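Long-range contacts in benzoate transport porin BenP (Acinetobacter baumannii AB307-0294, PDB 5DL8), which probably forms a beta-barrel channel through the outer membrane that lets small solutes, benzoate perhaps among them, diffuse across it: residues I169-K174 / G199-D204; D136-A141 / E216-N221; E223-K228 / N258-D263; G77-V82 / G116-L121. All coordinates share one frame; numbering follows the deposited sequence. Where two conformers were deposited one is given.

Contact 1 (I169-K174 / G199-D204); sequences IGRVEK and GLNYID
I169 to V172 pair with I203 to L200 as antiparallel neighbours in the barrel wall, where strand 165-176 runs beside strand 200-210 with the short segments at 159° to each other. G170 and Y202 exchange backbone bonds in both directions, and so do V172 and L200, the V172 N to L200 O bond being short at 2.8 Å. Between these pairs, R171 and N201 share no backbone bond, and their side chains provide a link instead. R171 extends with CG anti to its backbone N (chi1 -178°) and runs alongside N201, where NH1 donates over 2.9 Å to a lone pair of N201 OD1. Guanidinium and amide are nearly coplanar, 17° apart. Elsewhere on the guanidinium edge, NE reaches E173 OE2 at 3.0 Å, while NH1 also makes a salt bridge to E223; these two carboxylates should fix the rotation of the group and balance its charge. On the opposite face of the strands, the Y202 ring lies across the backbone of G170, whose N stands 3.7 Å above the ring centre. V172 CG2 meets the edge of the same ring, 3.8 Å from Y202 CE2, and the hydroxyl is bonded by E168 and N156. An aromatic ring laid over a cross-strand glycine, as here, is the arrangement known as aromatic rescue of glycine in antiparallel sheets.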
loop_
_atom_site.group_PDB
_atom_site.type_symbol
_atom_site.label_atom_id
_atom_site.label_comp_id
_atom_site.label_asym_id
_atom_site.label_seq_id
_atom_site.Cartn_x
_atom_site.Cartn_y
_atom_site.Cartn_z
ATOM N N ILE A 169 12.186 -2.344 -14.303
ATOM C CA ILE A 169 11.460 -3.467 -14.910
ATOM C C ILE A 169 11.512 -4.693 -13.947
ATOM O O ILE A 169 12.426 -4.844 -13.163
ATOM C CB ILE A 169 11.984 -3.892 -16.330
ATOM C CG1 ILE A 169 13.392 -4.462 -16.259
ATOM C CG2 ILE A 169 11.869 -2.736 -17.326
ATOM C CD1 ILE A 169 13.907 -5.023 -17.579
ATOM N N GLY A 170 10.544 -5.578 -14.031
ATOM C CA GLY A 170 10.569 -6.769 -13.163
ATOM C C GLY A 170 9.589 -7.854 -13.616
ATOM O O GLY A 170 8.692 -7.610 -14.415
ATOM N N ARG A 171 9.839 -9.057 -13.149
ATOM C CA ARG A 171 8.888 -10.121 -13.189
ATOM C C ARG A 171 8.647 -10.616 -11.754
ATOM O O ARG A 171 9.516 -11.138 -11.136
ATOM C CB ARG A 171 9.414 -11.270 -13.963
ATOM C CG ARG A 171 8.388 -12.383 -14.048
ATOM C CD ARG A 171 8.831 -13.356 -15.118
ATOM N NE ARG A 171 8.150 -14.614 -14.966
ATOM C CZ ARG A 171 6.962 -14.907 -15.483
ATOM N NH1 ARG A 171 6.237 -14.024 -16.229
ATOM N NH2 ARG A 171 6.512 -16.134 -15.323
ATOM N N VAL A 172 7.414 -10.492 -11.309
ATOM C CA VAL A 172 7.018 -10.836 -9.962
ATOM C C VAL A 172 6.158 -12.131 -10.015
ATOM O O VAL A 172 5.053 -12.103 -10.500
ATOM C CB VAL A 172 6.235 -9.682 -9.296
ATOM C CG1 VAL A 172 6.018 -10.001 -7.794
ATOM C CG2 VAL A 172 6.970 -8.340 -9.420
ATOM N N GLU A 173 6.685 -13.220 -9.524
ATOM C CA GLU A 173 5.990 -14.473 -9.617
ATOM C C GLU A 173 5.024 -14.735 -8.512
ATOM O O GLU A 173 4.068 -15.457 -8.723
ATOM C CB GLU A 173 7.006 -15.610 -9.796
ATOM C CG GLU A 173 7.607 -15.533 -11.247
ATOM C CD GLU A 173 8.520 -16.690 -11.756
ATOM O OE1 GLU A 173 8.856 -17.566 -10.960
ATOM O OE2 GLU A 173 8.907 -16.702 -13.003
ATOM N N LYS A 174 5.295 -14.200 -7.307
ATOM C CA LYS A 174 4.583 -14.537 -6.133
ATOM C C LYS A 174 4.436 -13.331 -5.209
ATOM O O LYS A 174 5.247 -12.424 -5.224
ATOM C CB LYS A 174 5.301 -15.656 -5.359
ATOM C CG LYS A 174 5.726 -16.964 -6.061
ATOM C CD LYS A 174 4.629 -17.972 -6.054
ATOM C CE LYS A 174 5.113 -19.413 -6.106
ATOM N NZ LYS A 174 6.012 -19.650 -7.245
ATOM N N GLY A 199 2.351 -14.751 -13.477
ATOM C CA GLY A 199 3.238 -13.660 -13.085
ATOM C C GLY A 199 2.831 -12.289 -13.558
ATOM O O GLY A 199 2.014 -12.160 -14.472
ATOM N N LEU A 200 3.452 -11.286 -12.916
ATOM C CA LEU A 200 3.314 -9.897 -13.220
ATOM C C LEU A 200 4.612 -9.435 -13.857
ATOM O O LEU A 200 5.651 -9.461 -13.208
ATOM C CB LEU A 200 3.073 -9.114 -11.904
ATOM C CG LEU A 200 3.084 -7.632 -12.020
ATOM C CD1 LEU A 200 2.017 -7.147 -12.995
ATOM C CD2 LEU A 200 2.809 -6.966 -10.680
ATOM N N ASN A 201 4.532 -8.956 -15.096
ATOM C CA ASN A 201 5.676 -8.368 -15.827
ATOM C C ASN A 201 5.383 -6.888 -15.894
ATOM O O ASN A 201 4.292 -6.477 -16.313
ATOM C CB ASN A 201 5.776 -8.946 -17.263
ATOM C CG ASN A 201 5.696 -10.481 -17.280
ATOM O OD1 ASN A 201 6.558 -11.160 -16.740
ATOM N ND2 ASN A 201 4.672 -11.016 -17.929
ATOM N N TYR A 202 6.309 -6.093 -15.423
ATOM C CA TYR A 202 6.041 -4.645 -15.317
ATOM C C TYR A 202 7.200 -3.755 -15.805
ATOM O O TYR A 202 8.333 -4.180 -15.816
ATOM C CB TYR A 202 5.616 -4.250 -13.853
ATOM C CG TYR A 202 6.719 -4.197 -12.863
ATOM C CD1 TYR A 202 7.403 -2.989 -12.598
ATOM C CD2 TYR A 202 7.068 -5.322 -12.122
ATOM C CE1 TYR A 202 8.415 -2.921 -11.682
ATOM C CE2 TYR A 202 8.124 -5.230 -11.212
ATOM C CZ TYR A 202 8.792 -4.057 -10.994
ATOM O OH TYR A 202 9.822 -4.018 -10.044
ATOM N N ILE A 203 6.868 -2.519 -16.142
ATOM C CA ILE A 203 7.853 -1.394 -16.359
ATOM C C ILE A 203 7.327 -0.162 -15.652
ATOM O O ILE A 203 6.086 0.097 -15.656
ATOM C CB ILE A 203 8.278 -1.198 -17.845
ATOM C CG1 ILE A 203 9.037 0.132 -18.129
ATOM C CG2 ILE A 203 7.096 -1.282 -18.739
ATOM C CD1 ILE A 203 10.006 0.027 -19.314
ATOM N N ASP A 204 8.230 0.557 -14.957
ATOM C CA ASP A 204 7.860 1.810 -14.342
ATOM C C ASP A 204 8.901 2.823 -14.700
ATOM O O ASP A 204 10.022 2.523 -14.572
ATOM C CB ASP A 204 7.802 1.610 -12.842
ATOM C CG ASP A 204 7.398 2.828 -12.108
ATOM O OD1 ASP A 204 6.189 3.095 -12.066
ATOM O OD2 ASP A 204 8.304 3.488 -11.530
#

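Contact 2 (D136-A141 / E216-N221); sequences DLPVTA and EYYFGN
P138 and Y218 join a loop folded into the barrel to the inner face of its wall, consistent with the constriction loop of OprD-family porins. Y218 reaches inward from strand 213-222; its chi1 of 172°, trans to the main-chain nitrogen, carries the ring off the strand and presents a face to the proline. P138 CB sits 3.9 Å from the centroid of the Y218 ring and only 13° off its normal, a CH-pi contact in which proline and tyrosine run antiparallel, one over the other. V139 crosses the tyrosine at about a right angle, its CG2 coming to 3.4 Å from Y218 OH. The backbone of V139 takes a positive phi of 64°, and the weak bond from T140 N to P138 O across it marks a gamma turn. A water completes the junction: it lies 3.0 Å from Y218 OH and 2.7 Å from T140 OG1, with a weak bond to P138 O, so the phenol is tied to the loop through solvent as well as by packing. Two residues earlier on the strand, E216 OE2 approaches P138 CD at 3.9 Å, but its main partner is R206; D204 also lies close, and this crowding of carboxylates may raise the affinity of one for a proton. Y202 of strand 200-210 and Y230 of strand 226-238 pack against Y218, while L137 and T140 of the loop rest on Y202 and L200.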
loop_
_atom_site.group_PDB
_atom_site.type_symbol
_atom_site.label_atom_id
_atom_site.label_comp_id
_atom_site.label_asym_id
_atom_site.label_seq_id
_atom_site.Cartn_x
_atom_site.Cartn_y
_atom_site.Cartn_z
ATOM N N ASP A 136 7.198 -0.666 -4.171
ATOM C CA ASP A 136 6.477 0.529 -3.904
ATOM C C ASP A 136 5.974 1.083 -5.270
ATOM O O ASP A 136 6.480 2.081 -5.740
ATOM C CB ASP A 136 7.376 1.602 -3.215
ATOM C CG ASP A 136 6.586 2.868 -2.836
ATOM O OD1 ASP A 136 5.317 2.902 -2.903
ATOM O OD2 ASP A 136 7.236 3.854 -2.459
ATOM N N LEU A 137 4.999 0.386 -5.857
ATOM C CA LEU A 137 4.487 0.599 -7.193
ATOM C C LEU A 137 3.002 0.456 -7.243
ATOM O O LEU A 137 2.340 -0.158 -6.356
ATOM C CB LEU A 137 5.062 -0.468 -8.124
ATOM C CG LEU A 137 6.602 -0.278 -8.336
ATOM C CD1 LEU A 137 7.169 -1.560 -8.850
ATOM C CD2 LEU A 137 7.028 0.884 -9.235
ATOM N N PRO A 138 2.416 0.962 -8.309
ATOM C CA PRO A 138 1.046 0.496 -8.668
ATOM C C PRO A 138 0.896 -1.060 -8.699
ATOM O O PRO A 138 1.847 -1.786 -9.040
ATOM C CB PRO A 138 0.946 1.021 -10.075
ATOM C CG PRO A 138 1.736 2.373 -9.937
ATOM C CD PRO A 138 2.959 1.907 -9.279
ATOM N N VAL A 139 -0.268 -1.577 -8.378
ATOM C CA VAL A 139 -0.426 -2.947 -8.079
ATOM C C VAL A 139 0.316 -3.546 -6.802
ATOM O O VAL A 139 -0.330 -4.210 -5.995
ATOM C CB VAL A 139 -0.002 -3.908 -9.290
ATOM C CG1 VAL A 139 -0.571 -5.322 -8.990
ATOM C CG2 VAL A 139 -0.482 -3.414 -10.673
ATOM N N THR A 140 1.663 -3.375 -6.716
ATOM C CA THR A 140 2.482 -3.987 -5.724
ATOM C C THR A 140 3.010 -2.895 -4.823
ATOM O O THR A 140 4.072 -2.297 -5.110
ATOM C CB THR A 140 3.593 -4.793 -6.411
ATOM O OG1 THR A 140 4.404 -3.942 -7.170
ATOM C CG2 THR A 140 2.981 -5.925 -7.323
ATOM N N ALA A 141 2.323 -2.525 -3.768
ATOM C CA ALA A 141 2.836 -1.386 -2.908
ATOM C C ALA A 141 3.353 -1.818 -1.521
ATOM O O ALA A 141 3.370 -3.015 -1.196
ATOM C CB ALA A 141 1.733 -0.320 -2.729
ATOM N N GLU A 216 5.075 9.912 -13.908
ATOM C CA GLU A 216 5.366 8.470 -13.765
ATOM C C GLU A 216 4.524 7.738 -14.814
ATOM O O GLU A 216 3.353 8.039 -14.992
ATOM C CB GLU A 216 5.164 8.048 -12.273
ATOM C CG GLU A 216 5.195 6.520 -12.069
ATOM C CD GLU A 216 5.185 6.066 -10.630
ATOM O OE1 GLU A 216 5.038 6.911 -9.697
ATOM O OE2 GLU A 216 5.285 4.828 -10.376
ATOM N N TYR A 217 5.107 6.827 -15.555
ATOM C CA TYR A 217 4.311 5.907 -16.310
ATOM C C TYR A 217 4.560 4.505 -15.844
ATOM O O TYR A 217 5.728 4.086 -15.684
ATOM C CB TYR A 217 4.740 5.964 -17.775
ATOM C CG TYR A 217 4.128 4.862 -18.605
ATOM C CD1 TYR A 217 2.771 4.885 -18.921
ATOM C CD2 TYR A 217 4.871 3.800 -19.050
ATOM C CE1 TYR A 217 2.167 3.828 -19.645
ATOM C CE2 TYR A 217 4.317 2.815 -19.879
ATOM C CZ TYR A 217 2.948 2.799 -20.140
ATOM O OH TYR A 217 2.340 1.786 -20.886
ATOM N N TYR A 218 3.506 3.715 -15.706
ATOM C CA TYR A 218 3.695 2.276 -15.318
ATOM C C TYR A 218 2.896 1.409 -16.231
ATOM O O TYR A 218 1.742 1.704 -16.560
ATOM C CB TYR A 218 3.111 2.063 -13.875
ATOM C CG TYR A 218 3.026 0.652 -13.381
ATOM C CD1 TYR A 218 4.062 0.059 -12.724
ATOM C CD2 TYR A 218 1.862 -0.084 -13.553
ATOM C CE1 TYR A 218 3.945 -1.267 -12.238
ATOM C CE2 TYR A 218 1.736 -1.394 -13.121
ATOM C CZ TYR A 218 2.798 -1.988 -12.515
ATOM O OH TYR A 218 2.582 -3.276 -12.096
ATOM N N PHE A 219 3.445 0.261 -16.535
ATOM C CA PHE A 219 2.701 -0.776 -17.256
ATOM C C PHE A 219 2.909 -2.096 -16.538
ATOM O O PHE A 219 4.052 -2.490 -16.184
ATOM C CB PHE A 219 3.038 -0.919 -18.739
ATOM C CG PHE A 219 2.319 -2.111 -19.436
ATOM C CD1 PHE A 219 0.943 -2.096 -19.687
ATOM C CD2 PHE A 219 3.011 -3.256 -19.801
ATOM C CE1 PHE A 219 0.271 -3.192 -20.350
ATOM C CE2 PHE A 219 2.334 -4.340 -20.454
ATOM C CZ PHE A 219 0.958 -4.278 -20.727
ATOM N N GLY A 220 1.775 -2.746 -16.279
ATOM C CA GLY A 220 1.805 -4.073 -15.637
ATOM C C GLY A 220 0.992 -5.127 -16.391
ATOM O O GLY A 220 -0.198 -4.937 -16.610
ATOM N N ASN A 221 1.660 -6.217 -16.746
ATOM C CA ASN A 221 0.999 -7.334 -17.470
ATOM C C ASN A 221 0.833 -8.414 -16.412
ATOM O O ASN A 221 1.784 -9.126 -16.044
ATOM C CB ASN A 221 1.803 -7.772 -18.744
ATOM C CG ASN A 221 1.436 -9.153 -19.252
ATOM O OD1 ASN A 221 2.289 -9.938 -19.456
ATOM N ND2 ASN A 221 0.213 -9.451 -19.402
HETATM O O HOH W 1 4.593 -3.637 -9.883
#

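Contact 3 (E223-K228 / N258-D263); sequences EDLYNK and NTFDID
Y226 turns CG between its own backbone N and carbonyl carbon (chi1 62°), which puts its CB and CD2 beside the end of the I262 chain, and the extended chi2 of I262 (169°) carries CD1 to them where strand 226-238 begins. I262 CD1 comes to 3.4 Å from Y226 CD2, a close carbon contact, and to 3.9 Å from Y226 CB; the methyl thus nestles at the base of the tyrosine, approaching its ring obliquely. A second pair lies nearer the turn. L225 and F260 both set CG beside their backbone N, and the two side chains run alongside in the same direction, with L225 CD2 3.7 Å from F260 CE2. The carbonyl oxygen of D224 faces the edge of the phenylalanine ring, 4.2 Å from F260 CE2. One face of that ring is covered from within its own loop, where T259 CG2 stands 3.3 Å above the plane, over the centre. L225 and Y226 together face L222 in a classic beta bulge. F188 of strand 187-190 touches L225, Y226 and I262 alike, and K195 packs on both L225 and F260. No hydrogen bond passes directly between 223-228 and 258-263; their backbones are instead bonded to D256 and D255. The contact is apolar and only partly buried, so close packing rather than directional bonds joins this strand start to the loop 258-263.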
loop_
_atom_site.group_PDB
_atom_site.type_symbol
_atom_site.label_atom_id
_atom_site.label_comp_id
_atom_site.label_asym_id
_atom_site.label_seq_id
_atom_site.Cartn_x
_atom_site.Cartn_y
_atom_site.Cartn_z
ATOM N N GLU A 223 -0.247 -11.707 -15.978
ATOM C CA GLU A 223 -0.601 -12.747 -16.969
ATOM C C GLU A 223 -1.916 -13.457 -16.700
ATOM O O GLU A 223 -2.135 -13.881 -15.554
ATOM C CB GLU A 223 0.499 -13.769 -17.125
ATOM C CG GLU A 223 1.808 -13.231 -17.694
ATOM C CD GLU A 223 2.892 -14.289 -17.798
ATOM O OE1 GLU A 223 2.583 -15.498 -17.702
ATOM O OE2 GLU A 223 4.076 -13.928 -17.930
ATOM N N ASP A 224 -2.808 -13.537 -17.703
ATOM C CA ASP A 224 -4.130 -14.310 -17.708
ATOM C C ASP A 224 -5.211 -13.637 -16.873
ATOM O O ASP A 224 -6.314 -14.138 -16.748
ATOM C CB ASP A 224 -4.010 -15.769 -17.156
ATOM C CG ASP A 224 -2.633 -16.468 -17.476
ATOM O OD1 ASP A 224 -2.516 -16.690 -18.694
ATOM O OD2 ASP A 224 -1.728 -16.773 -16.506
ATOM N N LEU A 225 -4.878 -12.511 -16.220
ATOM C CA LEU A 225 -5.883 -11.720 -15.482
ATOM C C LEU A 225 -6.200 -10.372 -16.236
ATOM O O LEU A 225 -7.264 -10.231 -16.849
ATOM C CB LEU A 225 -5.442 -11.538 -14.003
ATOM C CG LEU A 225 -4.931 -12.814 -13.291
ATOM C CD1 LEU A 225 -4.574 -12.569 -11.813
ATOM C CD2 LEU A 225 -6.040 -13.836 -13.341
ATOM N N TYR A 226 -5.280 -9.415 -16.231
ATOM C CA TYR A 226 -5.518 -8.086 -16.812
ATOM C C TYR A 226 -4.192 -7.312 -16.976
ATOM O O TYR A 226 -3.138 -7.605 -16.356
ATOM C CB TYR A 226 -6.588 -7.303 -16.022
ATOM C CG TYR A 226 -6.244 -6.977 -14.536
ATOM C CD1 TYR A 226 -5.540 -5.822 -14.188
ATOM C CD2 TYR A 226 -6.722 -7.784 -13.483
ATOM C CE1 TYR A 226 -5.207 -5.536 -12.824
ATOM C CE2 TYR A 226 -6.446 -7.522 -12.170
ATOM C CZ TYR A 226 -5.679 -6.433 -11.830
ATOM O OH TYR A 226 -5.443 -6.164 -10.500
ATOM N N ASN A 227 -4.273 -6.358 -17.856
ATOM C CA ASN A 227 -3.177 -5.413 -18.157
ATOM C C ASN A 227 -3.506 -4.038 -17.691
ATOM O O ASN A 227 -4.617 -3.577 -17.815
ATOM C CB ASN A 227 -2.922 -5.462 -19.662
ATOM C CG ASN A 227 -2.431 -6.851 -20.091
ATOM O OD1 ASN A 227 -1.696 -7.522 -19.352
ATOM N ND2 ASN A 227 -2.911 -7.326 -21.226
ATOM N N LYS A 228 -2.570 -3.388 -17.068
ATOM C CA LYS A 228 -2.848 -2.099 -16.426
ATOM C C LYS A 228 -1.853 -1.034 -16.856
ATOM O O LYS A 228 -0.645 -1.249 -16.851
ATOM C CB LYS A 228 -2.842 -2.295 -14.949
ATOM C CG LYS A 228 -2.975 -1.062 -14.059
ATOM C CD LYS A 228 -2.563 -1.554 -12.679
ATOM C CE LYS A 228 -2.782 -0.617 -11.469
ATOM N NZ LYS A 228 -4.192 -0.474 -10.973
ATOM N N ASN A 258 -8.920 -12.868 -22.263
ATOM C CA ASN A 258 -10.335 -12.939 -21.861
ATOM C C ASN A 258 -10.501 -13.439 -20.355
ATOM O O ASN A 258 -9.766 -12.902 -19.419
ATOM C CB ASN A 258 -11.115 -13.762 -22.898
ATOM C CG ASN A 258 -12.100 -12.922 -23.730
ATOM O OD1 ASN A 258 -13.200 -13.377 -24.025
ATOM N ND2 ASN A 258 -11.687 -11.728 -24.164
ATOM N N THR A 259 -11.397 -14.428 -20.119
ATOM C CA THR A 259 -11.965 -14.756 -18.777
ATOM C C THR A 259 -12.822 -13.653 -18.023
ATOM O O THR A 259 -13.972 -13.940 -17.743
ATOM C CB THR A 259 -10.899 -15.372 -17.801
ATOM O OG1 THR A 259 -10.581 -16.708 -18.157
ATOM C CG2 THR A 259 -11.423 -15.469 -16.412
ATOM N N PHE A 260 -12.312 -12.456 -17.688
ATOM C CA PHE A 260 -13.059 -11.538 -16.813
ATOM C C PHE A 260 -13.869 -10.383 -17.411
ATOM O O PHE A 260 -14.746 -9.778 -16.757
ATOM C CB PHE A 260 -12.162 -11.018 -15.651
ATOM C CG PHE A 260 -11.553 -12.112 -14.822
ATOM C CD1 PHE A 260 -12.333 -12.835 -13.869
ATOM C CD2 PHE A 260 -10.227 -12.477 -15.009
ATOM C CE1 PHE A 260 -11.773 -13.856 -13.086
ATOM C CE2 PHE A 260 -9.658 -13.527 -14.263
ATOM C CZ PHE A 260 -10.428 -14.218 -13.288
ATOM N N ASP A 261 -13.686 -9.972 -18.614
ATOM C CA ASP A 261 -14.390 -8.669 -18.850
ATOM C C ASP A 261 -14.057 -7.581 -17.686
ATOM O O ASP A 261 -14.886 -7.188 -16.780
ATOM C CB ASP A 261 -15.927 -8.905 -19.095
ATOM C CG ASP A 261 -16.217 -9.752 -20.420
ATOM O OD1 ASP A 261 -15.298 -10.226 -21.118
ATOM O OD2 ASP A 261 -17.379 -9.892 -20.808
ATOM N N ILE A 262 -12.779 -7.292 -17.617
ATOM C CA ILE A 262 -12.269 -6.116 -16.935
ATOM C C ILE A 262 -12.243 -5.002 -18.027
ATOM O O ILE A 262 -11.737 -5.204 -19.123
ATOM C CB ILE A 262 -10.974 -6.463 -16.259
ATOM C CG1 ILE A 262 -11.229 -7.446 -15.040
ATOM C CG2 ILE A 262 -10.259 -5.222 -15.864
ATOM C CD1 ILE A 262 -9.988 -8.128 -14.391
ATOM N N ASP A 263 -12.984 -3.916 -17.779
ATOM C CA ASP A 263 -13.076 -2.751 -18.639
ATOM C C ASP A 263 -13.266 -1.494 -17.724
ATOM O O ASP A 263 -14.416 -1.048 -17.444
ATOM C CB ASP A 263 -14.274 -2.889 -19.486
ATOM C CG ASP A 263 -14.448 -1.685 -20.412
ATOM O OD1 ASP A 263 -13.454 -1.292 -21.025
ATOM O OD2 ASP A 263 -15.568 -1.186 -20.525
#

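Contact 4 (G77-V82 / G116-L121); sequences GADASV and GATLKL
K120 NZ is gripped by two acceptors, D79 OD1 across the strand pair and the backbone oxygen of S60. The salt bridge to D79 OD1 measures 2.8 Å and arrives on the syn side of the carboxylate, 29° out of its plane. To reach it the lysine bends at its third torsion (chi3 -61°) and passes over G77, which has no side chain in the way; K120 CE comes within 3.5 Å of A78 N. The two short segments run antiparallel, at 169°, and are bonded in both directions at three pairs: G77 with K120, D79 with T118 and S81 with G116. Of these bonds, the one from D79 N to T118 O spans 2.8 Å and falls on a carbonyl lone pair. D79 CB and T118 CB touch at 3.8 Å on the same face as the salt bridge. On the other face A80 and A117, both small, bring their CA atoms to 4.0 Å, so the strands draw close there. Strand 72-87 is flanked beyond this pair by strand 47-65, bonded through S60, Y58 and L56. On its far side strand 107-123 pairs with strand 126-130, and E132 just after it bonds S81 OG, T118 OG1 and the A117 backbone.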
loop_
_atom_site.group_PDB
_atom_site.type_symbol
_atom_site.label_atom_id
_atom_site.label_comp_id
_atom_site.label_asym_id
_atom_site.label_seq_id
_atom_site.Cartn_x
_atom_site.Cartn_y
_atom_site.Cartn_z
ATOM N N GLY A 77 25.378 -7.733 -2.837
ATOM C CA GLY A 77 24.865 -7.703 -1.481
ATOM C C GLY A 77 23.764 -8.695 -1.280
ATOM O O GLY A 77 23.436 -9.485 -2.143
ATOM N N ALA A 78 23.154 -8.614 -0.123
ATOM C CA ALA A 78 21.999 -9.423 0.227
ATOM C C ALA A 78 21.114 -8.738 1.268
ATOM O O ALA A 78 21.593 -7.883 2.086
ATOM C CB ALA A 78 22.435 -10.781 0.735
ATOM N N ASP A 79 19.841 -9.094 1.199
ATOM C CA ASP A 79 18.903 -8.641 2.168
ATOM C C ASP A 79 18.206 -9.870 2.766
ATOM O O ASP A 79 18.219 -10.954 2.196
ATOM C CB ASP A 79 17.800 -7.803 1.560
ATOM C CG ASP A 79 18.272 -6.506 0.849
ATOM O OD1 ASP A 79 19.268 -5.879 1.130
ATOM O OD2 ASP A 79 17.484 -6.055 0.061
ATOM N N ALA A 80 17.536 -9.653 3.884
ATOM C CA ALA A 80 16.719 -10.712 4.510
ATOM C C ALA A 80 15.753 -10.147 5.558
ATOM O O ALA A 80 15.955 -9.054 6.086
ATOM C CB ALA A 80 17.626 -11.756 5.111
ATOM N N SER A 81 14.695 -10.903 5.842
ATOM C CA SER A 81 13.649 -10.435 6.758
ATOM C C SER A 81 13.052 -11.604 7.540
ATOM O O SER A 81 13.061 -12.740 7.054
ATOM C CB SER A 81 12.529 -9.694 5.962
ATOM O OG SER A 81 11.759 -10.572 5.147
ATOM N N VAL A 82 12.468 -11.293 8.712
ATOM C CA VAL A 82 11.686 -12.220 9.473
ATOM C C VAL A 82 10.672 -11.404 10.248
ATOM O O VAL A 82 10.970 -10.279 10.727
ATOM C CB VAL A 82 12.606 -13.085 10.384
ATOM C CG1 VAL A 82 13.368 -12.194 11.394
ATOM C CG2 VAL A 82 11.798 -14.161 11.134
ATOM N N GLY A 116 12.051 -14.067 4.356
ATOM C CA GLY A 116 12.580 -13.955 2.998
ATOM C C GLY A 116 14.052 -13.556 2.958
ATOM O O GLY A 116 14.669 -13.183 3.985
ATOM N N ALA A 117 14.608 -13.661 1.759
ATOM C CA ALA A 117 15.986 -13.249 1.492
ATOM C C ALA A 117 16.075 -12.791 0.082
ATOM O O ALA A 117 15.215 -13.109 -0.730
ATOM C CB ALA A 117 16.970 -14.373 1.763
ATOM N N THR A 118 17.067 -11.947 -0.182
ATOM C CA THR A 118 17.219 -11.330 -1.466
ATOM C C THR A 118 18.707 -11.296 -1.841
ATOM O O THR A 118 19.547 -10.817 -1.016
ATOM C CB THR A 118 16.673 -9.873 -1.442
ATOM O OG1 THR A 118 15.373 -9.789 -0.827
ATOM C CG2 THR A 118 16.540 -9.325 -2.858
ATOM N N LEU A 119 19.034 -11.746 -3.073
ATOM C CA LEU A 119 20.385 -11.516 -3.677
ATOM C C LEU A 119 20.404 -10.206 -4.475
ATOM O O LEU A 119 19.439 -9.906 -5.150
ATOM C CB LEU A 119 20.779 -12.672 -4.580
ATOM C CG LEU A 119 21.560 -13.866 -4.036
ATOM C CD1 LEU A 119 21.134 -14.353 -2.662
ATOM C CD2 LEU A 119 21.512 -15.014 -5.060
ATOM N N LYS A 120 21.464 -9.427 -4.344
ATOM C CA LYS A 120 21.640 -8.153 -5.021
ATOM C C LYS A 120 22.933 -8.144 -5.837
ATOM O O LYS A 120 23.943 -8.557 -5.336
ATOM C CB LYS A 120 21.794 -7.026 -4.019
ATOM C CG LYS A 120 20.462 -6.729 -3.306
ATOM C CD LYS A 120 20.454 -5.544 -2.302
ATOM C CE LYS A 120 21.406 -5.690 -1.112
ATOM N NZ LYS A 120 21.307 -4.439 -0.240
ATOM N N LEU A 121 22.890 -7.554 -7.025
ATOM C CA LEU A 121 24.030 -7.368 -7.950
ATOM C C LEU A 121 23.943 -5.934 -8.544
ATOM O O LEU A 121 22.937 -5.573 -9.145
ATOM C CB LEU A 121 24.014 -8.472 -9.078
ATOM C CG LEU A 121 25.204 -8.576 -10.070
ATOM C CD1 LEU A 121 26.543 -8.998 -9.441
ATOM C CD2 LEU A 121 24.882 -9.469 -11.318
#

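From the N terminus, contact 4 comes first, closing the loop between strands 72-87 and 107-123 before any other opens. Contact 2 then opens in the inward loop at 136-141, and contact 1 opens and closes inside it, so contact 1 is nested within contact 2. Contact 3 follows in series, and no two contacts cross. Contacts 1, 2 and 3 form a continuous patch: N201 O lies 2.7 Å from N221 N, and R171 of contact 1 bridges to E223 of contact 3. They tie successive wall strands to an inner loop and to a loop at one barrel end. Contact 4 stands apart, its centre about 32 Å from that of contact 3.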